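PDB 5MPT: citrinin polyketide synthase from Monascus purpureus, which builds the keto-aldehyde precursor of the mycotoxin citrinin from malonyl-CoA units, the part here being its C-methylating methyltransferase domain. Local coordinates for residues I282-C287 with G309-L314. Sequence-based numbering, arbitrary orientation. Where two conformers were deposited one is given.
With SAH (S-adenosyl-L-homocysteine), chain B.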
# COMPACT_ATOMS: atom_id res chain seq x y z
N ILE A 282 -11.69 -12.73 1.58
CA ILE A 282 -10.40 -12.45 0.96
C ILE A 282 -9.89 -11.12 1.49
O ILE A 282 -10.56 -10.09 1.39
CB ILE A 282 -10.48 -12.46 -0.56
CG1 ILE A 282 -10.73 -13.90 -0.99
CG2 ILE A 282 -9.17 -11.93 -1.21
CD1 ILE A 282 -11.04 -14.07 -2.40
N LEU A 283 -8.73 -11.19 2.11
CA LEU A 283 -7.95 -10.04 2.57
C LEU A 283 -6.91 -9.69 1.52
O LEU A 283 -6.29 -10.58 0.97
CB LEU A 283 -7.26 -10.39 3.89
CG LEU A 283 -8.17 -10.72 5.08
CD1 LEU A 283 -7.34 -10.95 6.34
CD2 LEU A 283 -9.20 -9.64 5.31
N ALA A 284 -6.70 -8.38 1.27
CA ALA A 284 -5.78 -7.96 0.20
C ALA A 284 -5.30 -6.55 0.54
O ALA A 284 -6.02 -5.57 0.29
CB ALA A 284 -6.45 -8.02 -1.16
N THR A 285 -4.09 -6.45 1.06
CA THR A 285 -3.53 -5.18 1.51
C THR A 285 -2.53 -4.70 0.48
O THR A 285 -1.44 -5.28 0.35
CB THR A 285 -2.88 -5.34 2.88
OG1 THR A 285 -3.89 -5.70 3.83
CG2 THR A 285 -2.11 -4.07 3.30
N ASN A 286 -2.93 -3.66 -0.27
CA ASN A 286 -2.08 -2.89 -1.18
C ASN A 286 -1.37 -3.78 -2.19
O ASN A 286 -0.21 -3.54 -2.57
CB ASN A 286 -1.13 -2.00 -0.40
CG ASN A 286 -1.81 -0.73 0.00
OD1 ASN A 286 -2.46 -0.07 -0.84
ND2 ASN A 286 -1.74 -0.37 1.27
N CYS A 287 -2.09 -4.74 -2.69
CA CYS A 287 -1.60 -5.61 -3.74
C CYS A 287 -2.47 -5.59 -4.98
O CYS A 287 -1.94 -5.72 -6.09
CB CYS A 287 -1.47 -7.06 -3.24
SG CYS A 287 -3.05 -7.72 -2.62
N GLY A 309 -19.66 -14.56 0.90
CA GLY A 309 -18.39 -14.00 1.31
C GLY A 309 -18.18 -12.55 0.91
O GLY A 309 -19.03 -11.90 0.30
N PHE A 310 -16.98 -12.07 1.21
CA PHE A 310 -16.64 -10.70 0.87
C PHE A 310 -15.14 -10.52 0.73
O PHE A 310 -14.32 -11.26 1.30
CB PHE A 310 -17.15 -9.68 1.90
CG PHE A 310 -16.55 -9.84 3.26
CD1 PHE A 310 -17.16 -10.61 4.21
CD2 PHE A 310 -15.40 -9.17 3.60
CE1 PHE A 310 -16.63 -10.76 5.45
CE2 PHE A 310 -14.87 -9.30 4.87
CZ PHE A 310 -15.48 -10.08 5.79
N LEU A 311 -14.81 -9.49 -0.02
CA LEU A 311 -13.46 -8.97 -0.15
C LEU A 311 -13.27 -7.79 0.79
O LEU A 311 -14.09 -6.87 0.81
CB LEU A 311 -13.23 -8.53 -1.59
CG LEU A 311 -11.96 -7.70 -1.91
CD1 LEU A 311 -10.72 -8.52 -1.63
CD2 LEU A 311 -12.02 -7.29 -3.35
N LEU A 312 -12.14 -7.78 1.49
CA LEU A 312 -11.72 -6.64 2.30
C LEU A 312 -10.39 -6.16 1.74
O LEU A 312 -9.34 -6.75 1.99
CB LEU A 312 -11.59 -7.01 3.77
CG LEU A 312 -11.34 -5.80 4.66
CD1 LEU A 312 -12.52 -4.85 4.69
CD2 LEU A 312 -11.10 -6.27 6.08
N LEU A 313 -10.47 -5.08 0.98
CA LEU A 313 -9.28 -4.38 0.51
C LEU A 313 -8.76 -3.42 1.57
O LEU A 313 -9.52 -2.76 2.30
CB LEU A 313 -9.58 -3.58 -0.75
CG LEU A 313 -9.98 -4.35 -1.99
CD1 LEU A 313 -10.62 -3.40 -2.98
CD2 LEU A 313 -8.74 -5.00 -2.61
N LEU A 314 -7.44 -3.34 1.68
CA LEU A 314 -6.77 -2.24 2.35
C LEU A 314 -5.96 -1.58 1.26
O LEU A 314 -4.99 -2.17 0.79
CB LEU A 314 -5.89 -2.71 3.50
CG LEU A 314 -5.50 -1.63 4.52
CD1 LEU A 314 -4.82 -2.24 5.73
CD2 LEU A 314 -4.59 -0.58 3.91
N SAH B . 0.50 -6.95 1.81
CA SAH B . 1.92 -6.55 1.61
CB SAH B . 2.22 -5.08 1.37
CG SAH B . 1.86 -4.58 -0.02
SD SAH B . 3.24 -5.03 -1.12
C SAH B . 2.72 -6.99 2.87
O SAH B . 3.98 -7.23 2.60
OXT SAH B . 2.24 -7.06 3.98
C5' SAH B . 2.39 -5.79 -2.53
C4' SAH B . 2.47 -7.30 -2.40
O4' SAH B . 1.66 -7.81 -3.48
C3' SAH B . 3.87 -7.90 -2.58
O3' SAH B . 4.02 -8.90 -1.57
C2' SAH B . 3.83 -8.50 -3.99
O2' SAH B . 4.64 -9.67 -4.11
C1' SAH B . 2.36 -8.86 -4.11
N9 SAH B . 1.84 -8.98 -5.47
C8 SAH B . 2.12 -8.19 -6.56
N7 SAH B . 1.53 -8.58 -7.67
C5 SAH B . 0.82 -9.71 -7.28
C6 SAH B . -0.01 -10.60 -8.00
N6 SAH B . -0.25 -10.51 -9.31
N1 SAH B . -0.56 -11.62 -7.31
C2 SAH B . -0.31 -11.74 -6.00
N3 SAH B . 0.45 -10.97 -5.22
C4 SAH B . 1.00 -9.96 -5.93
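Leu311 reaches across to Ile282 with one methyl, its CD1 lying 3.8 Å from Ile282 CG2, on a face of the sheet that also carries Ala284 and Leu313. With CG of Leu311 anti to the backbone N (chi1 168°), the branch swings toward the neighbouring strand, while Ala284 CB is met by Leu313 CD2 at 4.1 Å and, a little further off, by Leu311 CD1. On the other face Leu283 and Leu312 lie side by side and point the same way, Leu283 CD2 resting 3.9 Å from Leu312 CB; further along the same face Thr285 and Leu314 also lie side by side, Thr285 OG1 3.6 Å from Leu314 CB. Between the two layers of side chains runs the ladder of a parallel pair, the strands only 11° apart in direction. Ile282 and Ala284 each give an N-H and a C=O to it, and the bond from Leu312 N to Ile282 O, at 2.8 Å, is almost straight (178°). The last rung, Asn286 N to Leu314 O at 2.8 Å, continues the ladder past the end of strand 282-285, where the chain turns into the pocket that holds S-adenosyl-L-homocysteine, the product left by the methyl donor. There Thr285 O accepts a hydrogen bond from the ligand's amino N at 2.9 Å, and Cys287 CB approaches the ribose O4'. The Asn286 amide is held at both ends, OD1 by Met316 N and ND2 by Gln375 OE1, close to the active-site residues His289 and Glu315; Thr285 OG1 is hydrogen-bonded to Thr220 OG1. The pair thus illustrates how a Rossmann-like methyltransferase places its methyl donor at the C-terminal ends of parallel strands. Leu283 pairs onward with strand 208-213 and Leu311 with strand 375-381; helix 294-304 covers Ile282 and Leu311, while helix 181-198 packs against Leu312 and Leu314 on the opposite face.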